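Side-chain contact in transcription initiation factor IIB,Transcription initiation factor IIB (Methanocaldococcus vulcanius, PDB 5O9I), which is an intein of a transcription factor, a HINT-fold mini-intein that probably excises itself by protein splicing and joins the flanking host sequences: residues 60-65 with 104-109. Numbering follows the deposited sequence.
Sequences SNYKFK and DNEVVP
Tyr-62 reaches across to the strand at Val-107 with its hydroxyl, and one nearly straight hydrogen bond joins the two segments: Val-107 N donates to Tyr-62 OH over 3.2 Å, with an N-H...O angle of 165°. Beside this bond, the CG2 methyl of Val-107 approaches the ring obliquely, 3.7 Å from both CE1 and CZ of Tyr-62. The same hydroxyl also rests against Glu-106, whose CG lies 3.4 Å from Tyr-62 OH; the two side chains cross at about a right angle, and it is the aliphatic CB and CG of Glu-106, not its carboxylate, that lie against the hydroxyl. The CB bond of Tyr-62 already points toward the 106-109 strand, and with CG anti to the carbonyl carbon (chi1 -67°) the ring continues in that direction until its hydroxyl meets the Val-107 amide. An alanine at this position would remove the phenol, and the Val-107 amide would probably lose its acceptor while a gap opened beside the CG2 methyl. Around the buried ring, Lys-148 makes a cation-pi contact and the ring of Phe-154 meets it at about 45°. The tyrosine thus projects from the turn between strands 53-58 and 64-68 of one antiparallel sheet of the intein splicing domain to the two-stranded hairpin 98-103/106-111, where Val-107 packs on Phe-100 and on Val-122 of strand 120-124.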
ATOM      1  N   SER A  60     -10.111  -4.414  12.826  1.00 55.75           N
ATOM      2  CA  SER A  60     -10.514  -5.800  12.944  1.00 58.69           C
ATOM      3  C   SER A  60     -11.984  -6.072  12.539  1.00 58.90           C
ATOM      4  O   SER A  60     -12.328  -7.222  12.214  1.00 57.28           O
ATOM      5  CB  SER A  60     -10.280  -6.246  14.378  1.00 62.72           C
ATOM      6  OG  SER A  60     -11.128  -5.534  15.250  1.00 64.96           O
ATOM      7  N   ASN A  61     -12.822  -5.030  12.560  1.00 58.27           N
ATOM      8  CA  ASN A  61     -14.116  -5.029  11.847  1.00 57.91           C
ATOM      9  C   ASN A  61     -14.103  -4.735  10.350  1.00 55.91           C
ATOM     10  O   ASN A  61     -15.169  -4.668   9.737  1.00 55.07           O
ATOM     11  CB  ASN A  61     -15.041  -4.041  12.506  1.00 59.74           C
ATOM     12  CG  ASN A  61     -15.358  -4.446  13.899  1.00 62.76           C
ATOM     13  OD1 ASN A  61     -15.642  -5.611  14.143  1.00 68.65           O
ATOM     14  ND2 ASN A  61     -15.327  -3.521  14.807  1.00 64.82           N
ATOM     15  N   TYR A  62     -12.921  -4.638   9.754  1.00 53.25           N
ATOM     16  CA  TYR A  62     -12.782  -4.367   8.333  1.00 53.55           C
ATOM     17  C   TYR A  62     -13.246  -2.960   7.934  1.00 51.05           C
ATOM     18  O   TYR A  62     -13.649  -2.754   6.789  1.00 49.53           O
ATOM     19  CB  TYR A  62     -13.476  -5.445   7.468  1.00 55.41           C
ATOM     20  CG  TYR A  62     -12.931  -6.842   7.444  1.00 57.81           C
ATOM     21  CD1 TYR A  62     -11.663  -7.172   7.995  1.00 59.41           C
ATOM     22  CD2 TYR A  62     -13.694  -7.864   6.855  1.00 59.60           C
ATOM     23  CE1 TYR A  62     -11.197  -8.491   7.961  1.00 60.45           C
ATOM     24  CE2 TYR A  62     -13.233  -9.188   6.827  1.00 61.33           C
ATOM     25  CZ  TYR A  62     -12.010  -9.491   7.400  1.00 63.09           C
ATOM     26  OH  TYR A  62     -11.585 -10.781   7.318  1.00 69.17           O
ATOM     27  N   LYS A  63     -13.133  -2.017   8.870  1.00 50.82           N
ATOM     28  CA  LYS A  63     -13.477  -0.640   8.657  1.00 52.41           C
ATOM     29  C   LYS A  63     -12.239   0.227   8.676  1.00 52.32           C
ATOM     30  O   LYS A  63     -11.366   0.028   9.498  1.00 52.59           O
ATOM     31  CB  LYS A  63     -14.375  -0.177   9.771  1.00 57.37           C
ATOM     32  CG  LYS A  63     -15.685  -0.947   9.909  1.00 62.42           C
ATOM     33  CD  LYS A  63     -16.667  -0.705   8.764  1.00 67.47           C
ATOM     34  CE  LYS A  63     -16.939   0.806   8.567  1.00 71.23           C
ATOM     35  NZ  LYS A  63     -17.919   1.064   7.473  1.00 72.10           N
ATOM     36  N   PHE A  64     -12.199   1.227   7.805  1.00 50.72           N
ATOM     37  CA  PHE A  64     -11.132   2.156   7.713  1.00 51.12           C
ATOM     38  C   PHE A  64     -11.109   3.183   8.830  1.00 53.29           C
ATOM     39  O   PHE A  64     -12.145   3.555   9.427  1.00 52.69           O
ATOM     40  CB  PHE A  64     -11.142   2.876   6.371  1.00 51.64           C
ATOM     41  CG  PHE A  64     -10.865   1.986   5.198  1.00 49.87           C
ATOM     42  CD1 PHE A  64      -9.859   1.058   5.222  1.00 49.51           C
ATOM     43  CD2 PHE A  64     -11.623   2.099   4.071  1.00 49.93           C
ATOM     44  CE1 PHE A  64      -9.620   0.220   4.162  1.00 49.86           C
ATOM     45  CE2 PHE A  64     -11.386   1.285   2.949  1.00 50.60           C
ATOM     46  CZ  PHE A  64     -10.388   0.332   3.011  1.00 50.73           C
ATOM     47  N   LYS A  65      -9.874   3.482   9.208  1.00 55.48           N
ATOM     48  CA  LYS A  65      -9.580   4.586  10.127  1.00 58.02           C
ATOM     49  C   LYS A  65      -8.115   5.036   9.996  1.00 56.19           C
ATOM     50  O   LYS A  65      -7.232   4.300   9.504  1.00 54.75           O
ATOM     51  CB  LYS A  65      -9.977   4.263  11.570  1.00 62.51           C
ATOM     52  CG  LYS A  65      -9.032   3.423  12.399  1.00 66.73           C
ATOM     53  CD  LYS A  65      -9.523   3.519  13.865  1.00 71.82           C
ATOM     54  CE  LYS A  65      -8.677   2.741  14.881  1.00 75.51           C
ATOM     55  NZ  LYS A  65      -8.987   1.268  15.076  1.00 74.77           N
ATOM     56  N   ASP A 104     -12.712 -18.156   2.006  1.00 93.69           N
ATOM     57  CA  ASP A 104     -13.639 -18.594   3.057  1.00 90.67           C
ATOM     58  C   ASP A 104     -14.288 -17.405   3.771  1.00 86.64           C
ATOM     59  O   ASP A 104     -14.505 -17.391   4.985  1.00 88.56           O
ATOM     60  CB  ASP A 104     -12.967 -19.588   4.018  1.00 88.98           C
ATOM     61  CG  ASP A 104     -12.603 -20.923   3.329  1.00 89.12           C
ATOM     62  OD1 ASP A 104     -13.173 -21.245   2.240  1.00 86.54           O
ATOM     63  OD2 ASP A 104     -11.746 -21.653   3.886  1.00 84.81           O
ATOM     64  N   ASN A 105     -14.571 -16.392   2.977  1.00 84.11           N
ATOM     65  CA  ASN A 105     -15.284 -15.218   3.425  1.00 80.30           C
ATOM     66  C   ASN A 105     -14.519 -14.311   4.368  1.00 75.16           C
ATOM     67  O   ASN A 105     -15.092 -13.416   4.987  1.00 70.58           O
ATOM     68  CB  ASN A 105     -16.674 -15.630   3.965  1.00 80.94           C
ATOM     69  CG  ASN A 105     -17.478 -16.419   2.950  1.00 84.72           C
ATOM     70  OD1 ASN A 105     -18.305 -17.233   3.346  1.00 92.02           O
ATOM     71  ND2 ASN A 105     -17.211 -16.221   1.634  1.00 83.77           N
ATOM     72  N   GLU A 106     -13.198 -14.456   4.412  1.00 77.76           N
ATOM     73  CA  GLU A 106     -12.341 -13.537   5.159  1.00 77.29           C
ATOM     74  C   GLU A 106     -11.264 -13.095   4.229  1.00 71.04           C
ATOM     75  O   GLU A 106     -10.938 -13.795   3.257  1.00 72.52           O
ATOM     76  CB  GLU A 106     -11.731 -14.198   6.397  1.00 78.90           C
ATOM     77  CG  GLU A 106     -12.538 -14.020   7.661  1.00 80.97           C
ATOM     78  CD  GLU A 106     -11.985 -14.853   8.780  1.00 88.05           C
ATOM     79  OE1 GLU A 106     -11.309 -14.273   9.664  1.00 95.39           O
ATOM     80  OE2 GLU A 106     -12.200 -16.090   8.771  1.00 91.13           O
ATOM     81  N   VAL A 107     -10.737 -11.916   4.503  1.00 65.27           N
ATOM     82  CA  VAL A 107      -9.716 -11.375   3.643  1.00 64.13           C
ATOM     83  C   VAL A 107      -8.425 -11.840   4.187  1.00 63.57           C
ATOM     84  O   VAL A 107      -8.245 -11.897   5.399  1.00 64.13           O
ATOM     85  CB  VAL A 107      -9.758  -9.842   3.534  1.00 62.46           C
ATOM     86  CG1 VAL A 107     -11.129  -9.410   3.042  1.00 60.07           C
ATOM     87  CG2 VAL A 107      -9.370  -9.173   4.869  1.00 64.13           C
ATOM     88  N   VAL A 108      -7.508 -12.132   3.281  1.00 65.75           N
ATOM     89  CA  VAL A 108      -6.298 -12.801   3.658  1.00 67.63           C
ATOM     90  C   VAL A 108      -5.200 -12.329   2.756  1.00 64.59           C
ATOM     91  O   VAL A 108      -5.443 -12.059   1.597  1.00 65.03           O
ATOM     92  CB  VAL A 108      -6.491 -14.349   3.560  1.00 70.71           C
ATOM     93  CG1 VAL A 108      -6.303 -14.884   2.123  1.00 72.05           C
ATOM     94  CG2 VAL A 108      -5.584 -15.037   4.532  1.00 70.80           C
ATOM     95  N   PRO A 109      -3.983 -12.244   3.280  1.00 65.29           N
ATOM     96  CA  PRO A 109      -2.943 -11.772   2.396  1.00 68.32           C
ATOM     97  C   PRO A 109      -2.700 -12.760   1.311  1.00 74.15           C
ATOM     98  O   PRO A 109      -2.984 -13.940   1.434  1.00 79.28           O
ATOM     99  CB  PRO A 109      -1.703 -11.695   3.294  1.00 67.46           C
ATOM    100  CG  PRO A 109      -2.244 -11.596   4.678  1.00 63.65           C
ATOM    101  CD  PRO A 109      -3.488 -12.421   4.657  1.00 64.01           C
TER